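PDB 3TGH: glideosome-associated protein 50 from Plasmodium falciparum 3D7, which belongs to the glideosome, the complex for parasite gliding and host cell invasion, and may help assemble and hold it at the inner membrane complex. Local coordinates for residues A[78-82]-A[83-87]; A[88-91]-A[92-96]; A[166-169]-A[170-173]; A[175-178]-A[179-182]. One frame throughout, in Å; residues are numbered along the deposited sequence. Where two conformers were deposited one is given.

Contact 1: A[78-82]-A[83-87]; sequences TVLGT and RDWTG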
loop_
_atom_site.group_PDB
_atom_site.type_symbol
_atom_site.label_atom_id
_atom_site.label_comp_id
_atom_site.label_asym_id
_atom_site.label_seq_id
_atom_site.Cartn_x
_atom_site.Cartn_y
_atom_site.Cartn_z
ATOM N N THR A 78 -6.776 -1.196 -0.894
ATOM C CA THR A 78 -5.930 -2.163 -1.560
ATOM C C THR A 78 -5.652 -1.824 -3.018
ATOM O O THR A 78 -6.246 -0.920 -3.596
ATOM C CB THR A 78 -6.495 -3.587 -1.405
ATOM O OG1 THR A 78 -5.490 -4.519 -1.828
ATOM C CG2 THR A 78 -7.758 -3.780 -2.221
ATOM N N VAL A 79 -4.663 -2.524 -3.572
ATOM C CA VAL A 79 -4.336 -2.469 -4.984
ATOM C C VAL A 79 -4.119 -3.900 -5.459
ATOM O O VAL A 79 -3.991 -4.820 -4.651
ATOM C CB VAL A 79 -3.024 -1.696 -5.253
ATOM C CG1 VAL A 79 -3.184 -0.224 -4.914
ATOM C CG2 VAL A 79 -1.864 -2.309 -4.461
ATOM N N LEU A 80 -4.075 -4.065 -6.774
ATOM C CA LEU A 80 -3.773 -5.352 -7.371
ATOM C C LEU A 80 -2.279 -5.524 -7.554
ATOM O O LEU A 80 -1.543 -4.568 -7.834
ATOM C CB LEU A 80 -4.455 -5.478 -8.731
ATOM C CG LEU A 80 -5.824 -6.172 -8.766
ATOM C CD1 LEU A 80 -6.655 -6.037 -7.506
ATOM C CD2 LEU A 80 -6.578 -5.805 -10.006
ATOM N N GLY A 81 -1.839 -6.770 -7.435
ATOM C CA GLY A 81 -0.503 -7.149 -7.847
ATOM C C GLY A 81 -0.587 -8.147 -8.981
ATOM O O GLY A 81 -1.675 -8.487 -9.460
ATOM N N THR A 82 0.569 -8.618 -9.435
ATOM C CA THR A 82 0.615 -9.469 -10.620
ATOM C C THR A 82 -0.181 -10.755 -10.455
ATOM O O THR A 82 -0.736 -11.258 -11.425
ATOM C CB THR A 82 2.061 -9.805 -11.020
ATOM O OG1 THR A 82 2.734 -10.405 -9.911
ATOM C CG2 THR A 82 2.792 -8.537 -11.430
ATOM N N ARG A 83 -0.244 -11.280 -9.233
ATOM C CA ARG A 83 -1.005 -12.499 -8.964
ATOM C C ARG A 83 -2.517 -12.299 -9.149
ATOM O O ARG A 83 -3.226 -13.230 -9.523
ATOM C CB ARG A 83 -0.742 -13.009 -7.543
ATOM C CG ARG A 83 0.727 -13.275 -7.200
ATOM C CD ARG A 83 1.380 -14.333 -8.073
ATOM N NE ARG A 83 0.791 -15.659 -7.875
ATOM C CZ ARG A 83 1.348 -16.807 -8.262
ATOM N NH1 ARG A 83 2.532 -16.828 -8.868
ATOM N NH2 ARG A 83 0.713 -17.952 -8.034
ATOM N N ASP A 84 -3.001 -11.088 -8.893
ATOM C CA ASP A 84 -4.421 -10.781 -9.055
ATOM C C ASP A 84 -4.822 -10.652 -10.535
ATOM O O ASP A 84 -5.945 -11.017 -10.937
ATOM C CB ASP A 84 -4.746 -9.490 -8.314
ATOM C CG ASP A 84 -4.450 -9.580 -6.818
ATOM O OD1 ASP A 84 -5.072 -10.426 -6.138
ATOM O OD2 ASP A 84 -3.587 -8.817 -6.332
ATOM N N TRP A 85 -3.910 -10.103 -11.335
ATOM C CA TRP A 85 -4.143 -9.878 -12.763
ATOM C C TRP A 85 -4.235 -11.141 -13.623
ATOM O O TRP A 85 -4.739 -11.081 -14.746
ATOM C CB TRP A 85 -3.078 -8.938 -13.329
ATOM C CG TRP A 85 -3.364 -7.495 -13.087
ATOM C CD1 TRP A 85 -2.771 -6.681 -12.164
ATOM C CD2 TRP A 85 -4.318 -6.680 -13.791
ATOM N NE1 TRP A 85 -3.307 -5.407 -12.245
ATOM C CE2 TRP A 85 -4.247 -5.380 -13.240
ATOM C CE3 TRP A 85 -5.207 -6.920 -14.842
ATOM C CZ2 TRP A 85 -5.052 -4.319 -13.699
ATOM C CZ3 TRP A 85 -6.011 -5.861 -15.299
ATOM C CH2 TRP A 85 -5.926 -4.584 -14.722
ATOM N N THR A 86 -3.751 -12.271 -13.111
ATOM C CA THR A 86 -3.857 -13.531 -13.827
ATOM C C THR A 86 -5.206 -14.217 -13.576
ATOM O O THR A 86 -5.499 -15.234 -14.188
ATOM C CB THR A 86 -2.684 -14.486 -13.486
ATOM O OG1 THR A 86 -2.670 -14.757 -12.081
ATOM C CG2 THR A 86 -1.358 -13.868 -13.898
ATOM N N GLY A 87 -6.030 -13.646 -12.695
ATOM C CA GLY A 87 -7.384 -14.152 -12.455
ATOM C C GLY A 87 -8.434 -13.125 -12.842
ATOM O O GLY A 87 -8.233 -12.331 -13.759
#
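Asp84 folds back on Leu80 and Gly81 at the turn that leads from strand 75-78 into the short helix 82-85. Residues 81-84 probably occupy the place of the GNH(D/E) motif of metallophosphoesterases. From Asp84, CB packs on Leu80 CG at 3.5 Å. Next along the chain, CG stands anti to the carbonyl carbon of Asp84 (chi1 -60°), which turns the carboxylate back toward the peptide of Gly81. At the tip, OD2 accepts Gly81 N at 2.9 Å. The N-H points straight at the oxygen, at 179°, and meets its anti lone pair. OD2 also accepts Asn44 N. The other oxygen, OD1, accepts Phe45 N and Gln92 NE2.

The backbone answers in the opposite direction. Asp84 N donates to Gly81 O at 3.0 Å, from well above the carbonyl plane. Trp85 N reaches the same oxygen through a weak bond of 3.3 Å.

Leu80 also serves Trp85, and the two side chains cross at about a right angle. Leu80 CB lies 3.7 Å from Trp85 NE1. Leu80 CD2 makes a CH-pi contact over the face of the five-membered ring, 4.2 Å from its centroid. The indole N-H itself goes to Asp158 OD2. Thr82 sits near His233, a metal ligand, with its side chain about 5 Å from a bound cobalt ion.

Four N-H donors thus grip one buried carboxylate. They fix its rotation and tie this turn to residues 44 and 45 and to helix 89-97.

Contact 2: A[88-91]-A[92-96]; sequences NYNA and QLLKG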
loop_
_atom_site.group_PDB
_atom_site.type_symbol
_atom_site.label_atom_id
_atom_site.label_comp_id
_atom_site.label_asym_id
_atom_site.label_seq_id
_atom_site.Cartn_x
_atom_site.Cartn_y
_atom_site.Cartn_z
ATOM N N ASN A 88 -9.562 -13.143 -12.138
ATOM C CA ASN A 88 -10.668 -12.219 -12.421
ATOM C C ASN A 88 -10.406 -10.890 -11.710
ATOM O O ASN A 88 -10.920 -10.624 -10.618
ATOM C CB ASN A 88 -12.003 -12.848 -11.994
ATOM C CG ASN A 88 -13.208 -12.137 -12.580
ATOM O OD1 ASN A 88 -13.163 -10.946 -12.869
ATOM N ND2 ASN A 88 -14.301 -12.879 -12.765
ATOM N N TYR A 89 -9.565 -10.073 -12.335
ATOM C CA TYR A 89 -9.178 -8.779 -11.781
ATOM C C TYR A 89 -10.379 -7.839 -11.634
ATOM O O TYR A 89 -10.461 -7.095 -10.666
ATOM C CB TYR A 89 -8.068 -8.125 -12.635
ATOM C CG TYR A 89 -8.392 -8.059 -14.110
ATOM C CD1 TYR A 89 -7.973 -9.066 -14.992
ATOM C CD2 TYR A 89 -9.107 -7.001 -14.631
ATOM C CE1 TYR A 89 -8.271 -9.003 -16.336
ATOM C CE2 TYR A 89 -9.424 -6.934 -15.973
ATOM C CZ TYR A 89 -9.002 -7.936 -16.826
ATOM O OH TYR A 89 -9.316 -7.865 -18.162
ATOM N N ASN A 90 -11.298 -7.895 -12.596
ATOM C CA ASN A 90 -12.483 -7.036 -12.613
ATOM C C ASN A 90 -13.399 -7.278 -11.412
ATOM O O ASN A 90 -14.005 -6.341 -10.882
ATOM C CB ASN A 90 -13.253 -7.230 -13.925
ATOM C CG ASN A 90 -14.416 -6.274 -14.062
ATOM O OD1 ASN A 90 -15.576 -6.689 -14.050
ATOM N ND2 ASN A 90 -14.115 -4.983 -14.177
ATOM N N ALA A 91 -13.484 -8.529 -10.971
ATOM C CA ALA A 91 -14.238 -8.870 -9.779
ATOM C C ALA A 91 -13.725 -8.151 -8.536
ATOM O O ALA A 91 -14.514 -7.728 -7.694
ATOM C CB ALA A 91 -14.238 -10.396 -9.555
ATOM N N GLN A 92 -12.406 -8.001 -8.417
ATOM C CA GLN A 92 -11.840 -7.292 -7.275
ATOM C C GLN A 92 -12.154 -5.800 -7.331
ATOM O O GLN A 92 -12.340 -5.168 -6.299
ATOM C CB GLN A 92 -10.332 -7.511 -7.204
ATOM C CG GLN A 92 -9.966 -8.955 -6.999
ATOM C CD GLN A 92 -8.556 -9.136 -6.488
ATOM O OE1 GLN A 92 -8.099 -8.417 -5.591
ATOM N NE2 GLN A 92 -7.858 -10.120 -7.044
ATOM N N LEU A 93 -12.208 -5.252 -8.541
ATOM C CA LEU A 93 -12.610 -3.864 -8.761
ATOM C C LEU A 93 -14.083 -3.649 -8.379
ATOM O O LEU A 93 -14.428 -2.677 -7.680
ATOM C CB LEU A 93 -12.352 -3.483 -10.222
ATOM C CG LEU A 93 -12.702 -2.058 -10.654
ATOM C CD1 LEU A 93 -11.730 -1.071 -10.038
ATOM C CD2 LEU A 93 -12.719 -1.936 -12.181
ATOM N N LEU A 94 -14.958 -4.550 -8.820
ATOM C CA LEU A 94 -16.382 -4.406 -8.532
ATOM C C LEU A 94 -16.666 -4.522 -7.033
ATOM O O LEU A 94 -17.520 -3.805 -6.501
ATOM C CB LEU A 94 -17.205 -5.420 -9.328
ATOM C CG LEU A 94 -17.239 -5.177 -10.837
ATOM C CD1 LEU A 94 -17.914 -6.349 -11.540
ATOM C CD2 LEU A 94 -17.926 -3.848 -11.184
ATOM N N LYS A 95 -15.948 -5.408 -6.352
ATOM C CA LYS A 95 -16.021 -5.474 -4.890
ATOM C C LYS A 95 -15.536 -4.159 -4.276
ATOM O O LYS A 95 -16.036 -3.724 -3.238
ATOM C CB LYS A 95 -15.160 -6.623 -4.363
ATOM C CG LYS A 95 -15.780 -7.985 -4.538
ATOM C CD LYS A 95 -16.393 -8.504 -3.256
ATOM C CE LYS A 95 -16.988 -9.883 -3.469
ATOM N NZ LYS A 95 -17.592 -10.439 -2.228
ATOM N N GLY A 96 -14.543 -3.545 -4.924
ATOM C CA GLY A 96 -13.895 -2.322 -4.427
ATOM C C GLY A 96 -14.708 -1.046 -4.501
ATOM O O GLY A 96 -14.306 -0.022 -3.927
#
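Asn90 meets both Leu93 and Leu94, one turn further along helix 89-97. Its CG is anti to the backbone N (chi1 -174°), which swings the amide forward to the two leucines. Asn90 OD1 comes within 3.4 Å of Leu94 CD1, and Asn90 ND2 lies 3.9 Å from Leu93 CD2. Leu94 was modelled in two conformers, so this methyl contact is less certain.

Lys95 lies against the backbone of Ala91 instead. Its CG rests 3.4 Å from Ala91 O. The chain then bends at chi2 (-101°), and its ammonium end forms a cation-pi contact with Trp57.

Backbone bonds set these side chains one turn apart. Leu94 N donates to Asn90 O at 2.9 Å, and Lys95 N to Ala91 O at 3.0 Å. The first turn is less firmly bonded: Tyr89 O receives Gln92 N and Leu93 N, both weakly.

Asn88, the N-cap, positions this first turn. Its OD1 accepts Ala91 N at 3.1 Å, with the donor standing well above the amide plane. The other end of that amide is held too, since ND2 donates to Lys50 O. Further out, Gln92 OE1 accepts Asn44 ND2, and Tyr89 OH bonds to Val332 O. The Tyr89 ring also meets Trp85.

The chemistry divides by position. Backbone bonds and the cap define the helix, while Asn88, Tyr89, Gln92 and Lys95 join it to neighbouring loops and helices. The capping oxygen gives a partner to an amide N-H that the weak first turn serves poorly.

Contact 3: A[166-169]-A[170-173]; sequences FPYK and KIHE. With CO (cobalt (II) ion), chain D; SO4 (sulfate ion), chain C.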
loop_
_atom_site.group_PDB
_atom_site.type_symbol
_atom_site.label_atom_id
_atom_site.label_comp_id
_atom_site.label_asym_id
_atom_site.label_seq_id
_atom_site.Cartn_x
_atom_site.Cartn_y
_atom_site.Cartn_z
ATOM N N PHE A 166 1.697 -4.047 -19.976
ATOM C CA PHE A 166 0.272 -3.746 -20.025
ATOM C C PHE A 166 -0.136 -3.432 -21.462
ATOM O O PHE A 166 0.433 -2.540 -22.098
ATOM C CB PHE A 166 -0.079 -2.590 -19.104
ATOM C CG PHE A 166 -1.542 -2.481 -18.821
ATOM C CD1 PHE A 166 -2.166 -3.407 -18.006
ATOM C CD2 PHE A 166 -2.300 -1.470 -19.388
ATOM C CE1 PHE A 166 -3.520 -3.326 -17.750
ATOM C CE2 PHE A 166 -3.659 -1.379 -19.127
ATOM C CZ PHE A 166 -4.267 -2.304 -18.315
ATOM N N PRO A 167 -1.104 -4.190 -21.992
ATOM C CA PRO A 167 -1.366 -4.136 -23.428
ATOM C C PRO A 167 -2.202 -2.948 -23.908
ATOM O O PRO A 167 -2.192 -2.656 -25.107
ATOM C CB PRO A 167 -2.121 -5.438 -23.679
ATOM C CG PRO A 167 -2.845 -5.686 -22.425
ATOM C CD PRO A 167 -1.904 -5.239 -21.336
ATOM N N TYR A 168 -2.930 -2.290 -23.004
ATOM C CA TYR A 168 -3.743 -1.118 -23.360
ATOM C C TYR A 168 -2.929 0.154 -23.137
ATOM O O TYR A 168 -2.800 0.626 -21.999
ATOM C CB TYR A 168 -5.016 -1.037 -22.518
ATOM C CG TYR A 168 -6.082 -2.051 -22.835
ATOM C CD1 TYR A 168 -6.912 -1.900 -23.948
ATOM C CD2 TYR A 168 -6.304 -3.134 -21.994
ATOM C CE1 TYR A 168 -7.902 -2.827 -24.226
ATOM C CE2 TYR A 168 -7.289 -4.059 -22.263
ATOM C CZ TYR A 168 -8.086 -3.901 -23.379
ATOM O OH TYR A 168 -9.066 -4.828 -23.633
ATOM N N LYS A 169 -2.402 0.722 -24.219
ATOM C CA LYS A 169 -1.476 1.850 -24.108
ATOM C C LYS A 169 -2.129 3.144 -23.594
ATOM O O LYS A 169 -1.506 3.888 -22.836
ATOM C CB LYS A 169 -0.765 2.102 -25.444
ATOM C CG LYS A 169 -0.034 0.877 -26.022
ATOM C CD LYS A 169 0.897 0.181 -25.016
ATOM C CE LYS A 169 1.558 -1.048 -25.636
ATOM N NZ LYS A 169 2.208 -1.925 -24.617
ATOM N N LYS A 170 -3.369 3.414 -23.995
ATOM C CA LYS A 170 -4.086 4.610 -23.511
ATOM C C LYS A 170 -4.342 4.561 -21.995
ATOM O O LYS A 170 -4.251 5.583 -21.304
ATOM C CB LYS A 170 -5.418 4.776 -24.242
ATOM C CG LYS A 170 -5.294 5.161 -25.709
ATOM C CD LYS A 170 -6.672 5.298 -26.346
ATOM C CE LYS A 170 -6.589 5.783 -27.788
ATOM N NZ LYS A 170 -6.282 7.240 -27.876
ATOM N N ILE A 171 -4.682 3.376 -21.495
ATOM C CA ILE A 171 -4.929 3.179 -20.066
ATOM C C ILE A 171 -3.617 3.307 -19.304
ATOM O O ILE A 171 -3.539 3.979 -18.283
ATOM C CB ILE A 171 -5.632 1.820 -19.809
ATOM C CG1 ILE A 171 -7.055 1.865 -20.372
ATOM C CG2 ILE A 171 -5.673 1.482 -18.320
ATOM C CD1 ILE A 171 -7.718 0.495 -20.424
ATOM N N HIS A 172 -2.566 2.707 -19.853
ATOM C CA HIS A 172 -1.223 2.840 -19.323
ATOM C C HIS A 172 -0.786 4.311 -19.213
ATOM O O HIS A 172 -0.243 4.725 -18.185
ATOM C CB HIS A 172 -0.275 2.022 -20.221
ATOM C CG HIS A 172 1.172 2.338 -20.056
ATOM N ND1 HIS A 172 1.981 1.676 -19.155
ATOM C CD2 HIS A 172 1.979 3.186 -20.739
ATOM C CE1 HIS A 172 3.218 2.132 -19.269
ATOM N NE2 HIS A 172 3.240 3.054 -20.214
ATOM N N GLU A 173 -1.033 5.101 -20.261
ATOM C CA GLU A 173 -0.684 6.525 -20.241
ATOM C C GLU A 173 -1.539 7.325 -19.253
ATOM O O GLU A 173 -1.049 8.242 -18.588
ATOM C CB GLU A 173 -0.820 7.137 -21.642
ATOM C CG GLU A 173 0.162 6.582 -22.667
ATOM C CD GLU A 173 1.621 6.880 -22.348
ATOM O OE1 GLU A 173 1.908 7.922 -21.715
ATOM O OE2 GLU A 173 2.485 6.066 -22.743
HETATM CO CO CO D . 5.090 3.842 -21.223
HETATM S S SO4 C . -4.801 0.949 -26.914
HETATM O O1 SO4 C . -6.008 0.271 -27.378
HETATM O O2 SO4 C . -4.390 1.953 -27.894
HETATM O O3 SO4 C . -5.081 1.615 -25.640
HETATM O O4 SO4 C . -3.724 -0.030 -26.756
HETATM O O HOH W 1 4.312 5.891 -20.743
HETATM O O HOH W 2 4.168 3.703 -23.407
HETATM O O HOH W 3 6.480 4.112 -19.092
#
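The Phe166 ring meets Ile171 obliquely, with CE2 3.6 Å from Ile171 CG2, and packs edge-to-face with Trp160. The motif is the start of helix 169-189, with Tyr168 as N-cap. The Tyr168 ring has sulfate O1 near its edge, and Ile171 CD1 approaches it obliquely. Tyr168 and Ile171 lie side by side, CB to CD1 at 3.7 Å. Tyr168 OH bonds to Pro333 O. At the edge of the His172 ring, near its plane, lies Lys169 O.

The sulfate, probably from the crystallisation liquor, sits at the helix start. Lys169 N donates to its O4 at 3.0 Å and Lys170 N to its O3. The positive end of the helix would favour an anion there. Lys169 bends back, and its NZ donates to Phe166 O at 3.1 Å.

His172 is a metal ligand. Its ND1 bonds to Val161 O, which fixes the ring. Glu173 forms a second shell: its OE2 accepts bonds from two of the three cobalt-bound waters, at 2.7 and 3.0 Å. His172 NE2 itself binds the cobalt ion at 2.2 Å.

Contact 4: A[175-178]-A[179-182]; sequences AWND and LKSQ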
loop_
_atom_site.group_PDB
_atom_site.type_symbol
_atom_site.label_atom_id
_atom_site.label_comp_id
_atom_site.label_asym_id
_atom_site.label_seq_id
_atom_site.Cartn_x
_atom_site.Cartn_y
_atom_site.Cartn_z
ATOM N N ALA A 175 -2.887 6.188 -16.487
ATOM C CA ALA A 175 -2.385 5.857 -15.146
ATOM C C ALA A 175 -1.143 6.670 -14.783
ATOM O O ALA A 175 -1.020 7.158 -13.654
ATOM C CB ALA A 175 -2.106 4.358 -15.016
ATOM N N TRP A 176 -0.215 6.811 -15.729
ATOM C CA TRP A 176 0.978 7.616 -15.498
ATOM C C TRP A 176 0.617 9.100 -15.323
ATOM O O TRP A 176 1.137 9.766 -14.434
ATOM C CB TRP A 176 1.989 7.452 -16.650
ATOM C CG TRP A 176 2.917 6.281 -16.478
ATOM C CD1 TRP A 176 2.920 5.114 -17.198
ATOM C CD2 TRP A 176 3.990 6.171 -15.535
ATOM N NE1 TRP A 176 3.917 4.282 -16.744
ATOM C CE2 TRP A 176 4.594 4.909 -15.732
ATOM C CE3 TRP A 176 4.488 7.011 -14.531
ATOM C CZ2 TRP A 176 5.676 4.469 -14.966
ATOM C CZ3 TRP A 176 5.559 6.576 -13.769
ATOM C CH2 TRP A 176 6.140 5.311 -13.984
ATOM N N ASN A 177 -0.269 9.608 -16.172
ATOM C CA ASN A 177 -0.658 11.022 -16.105
ATOM C C ASN A 177 -1.429 11.335 -14.821
ATOM O O ASN A 177 -1.220 12.378 -14.205
ATOM C CB ASN A 177 -1.466 11.432 -17.344
ATOM C CG ASN A 177 -0.605 11.520 -18.600
ATOM O OD1 ASN A 177 0.584 11.837 -18.530
ATOM N ND2 ASN A 177 -1.205 11.237 -19.752
ATOM N N ASP A 178 -2.297 10.421 -14.403
ATOM C CA ASP A 178 -3.002 10.589 -13.124
ATOM C C ASP A 178 -2.013 10.620 -11.945
ATOM O O ASP A 178 -2.123 11.451 -11.050
ATOM C CB ASP A 178 -4.039 9.490 -12.928
ATOM C CG ASP A 178 -5.268 9.666 -13.814
ATOM O OD1 ASP A 178 -5.367 10.687 -14.526
ATOM O OD2 ASP A 178 -6.152 8.779 -13.791
ATOM N N LEU A 179 -1.044 9.708 -11.955
ATOM C CA LEU A 179 0.004 9.675 -10.934
ATOM C C LEU A 179 0.731 11.017 -10.844
ATOM O O LEU A 179 0.936 11.548 -9.751
ATOM C CB LEU A 179 1.015 8.562 -11.236
ATOM C CG LEU A 179 1.697 7.802 -10.087
ATOM C CD1 LEU A 179 3.107 7.339 -10.504
ATOM C CD2 LEU A 179 1.733 8.543 -8.755
ATOM N N LYS A 180 1.108 11.568 -12.000
ATOM C CA LYS A 180 1.778 12.860 -12.046
ATOM C C LYS A 180 0.901 13.973 -11.472
ATOM O O LYS A 180 1.391 14.832 -10.737
ATOM C CB LYS A 180 2.220 13.201 -13.473
ATOM C CG LYS A 180 3.365 12.325 -13.978
ATOM C CD LYS A 180 3.656 12.552 -15.468
ATOM C CE LYS A 180 4.837 11.708 -15.935
ATOM N NZ LYS A 180 5.087 11.814 -17.410
ATOM N N SER A 181 -0.388 13.934 -11.796
ATOM C CA SER A 181 -1.356 14.903 -11.270
ATOM C C SER A 181 -1.499 14.771 -9.757
ATOM O O SER A 181 -1.452 15.761 -9.044
ATOM C CB SER A 181 -2.713 14.733 -11.946
ATOM O OG SER A 181 -2.617 14.996 -13.334
ATOM N N GLN A 182 -1.652 13.542 -9.267
ATOM C CA GLN A 182 -1.744 13.299 -7.825
ATOM C C GLN A 182 -0.522 13.829 -7.065
ATOM O O GLN A 182 -0.654 14.456 -6.019
ATOM C CB GLN A 182 -1.908 11.802 -7.548
ATOM C CG GLN A 182 -3.226 11.218 -8.022
ATOM C CD GLN A 182 -3.201 9.708 -8.143
ATOM O OE1 GLN A 182 -2.148 9.111 -8.385
ATOM N NE2 GLN A 182 -4.366 9.080 -8.006
HETATM O O HOH W 4 -0.655 14.670 -15.539
HETATM O O HOH W 5 2.916 10.643 -18.639
#
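Trp176 turns its CG anti to the carbonyl carbon (chi1 -87°), and its indole then runs alongside Leu179, both side chains pointing the same way. Trp176 CZ3 comes to 4.2 Å from Leu179 CD1, at an oblique angle to the ring. This is the middle of helix 169-189, the helix of a beta-alpha-beta unit between the parallel strands 148-156 and 192-196. Leu179 faces the sheet and touches Ile155. Trp176 reaches helix 218-223 at Leu220. Its NE1 donates to Leu162 O, and its ring meets the metal ligand His172 edge-to-face.

Regular backbone bonds run from each residue of 179-182 to the one four places earlier. Lys180 lays its aliphatic part on this backbone, with CG 3.4 Å from Trp176 O. Its chain then extends (chi2 172°) to a water bridge. Lys180 NZ donates to the water at 2.8 Å, and the water donates to Asn177 OD1 at 2.6 Å. A second water joins Asn177 O to Ser181 OG. It donates to the carbonyl at 2.7 Å, so that oxygen has a partner besides Ser181 N. Waters thus mark the outer side of the helix.

The inner polar groups have protein partners instead. Asp178 OD2 accepts Trp127 NE1 and forms a salt bridge with Lys174 NZ. Gln182 NE2 bonds to His129 ND1. Nearer the backbone, Gln182 CG packs 3.2 Å from Asp178 O. The same oxygen accepts Gln182 N at 2.8 Å, the donor lying nearly on the extended C=O line.

Contacts 1 and 4 are the more buried. Contacts 2 and 3 are partly exposed, and contact 3 lies farthest from the chain centre, about 22 Å between centres. Contacts 3 and 4 share helix 169-189, contact 3 at its more exposed start and contact 4 in its more buried middle. Contacts 1 and 2 lie on successive short helices and touch directly, with Leu80 CD2 3.8 Å from Tyr89 CB. Contact 1 also meets contact 3 through Trp85 CH2 and Phe166 CE1, 4.1 Å apart. Buried polar groups in contacts 1 and 4 are held by protein partners. In contact 3 metal, water and sulfate take a large share, while contact 2 combines an N-cap with protein partners for its buried Gln92.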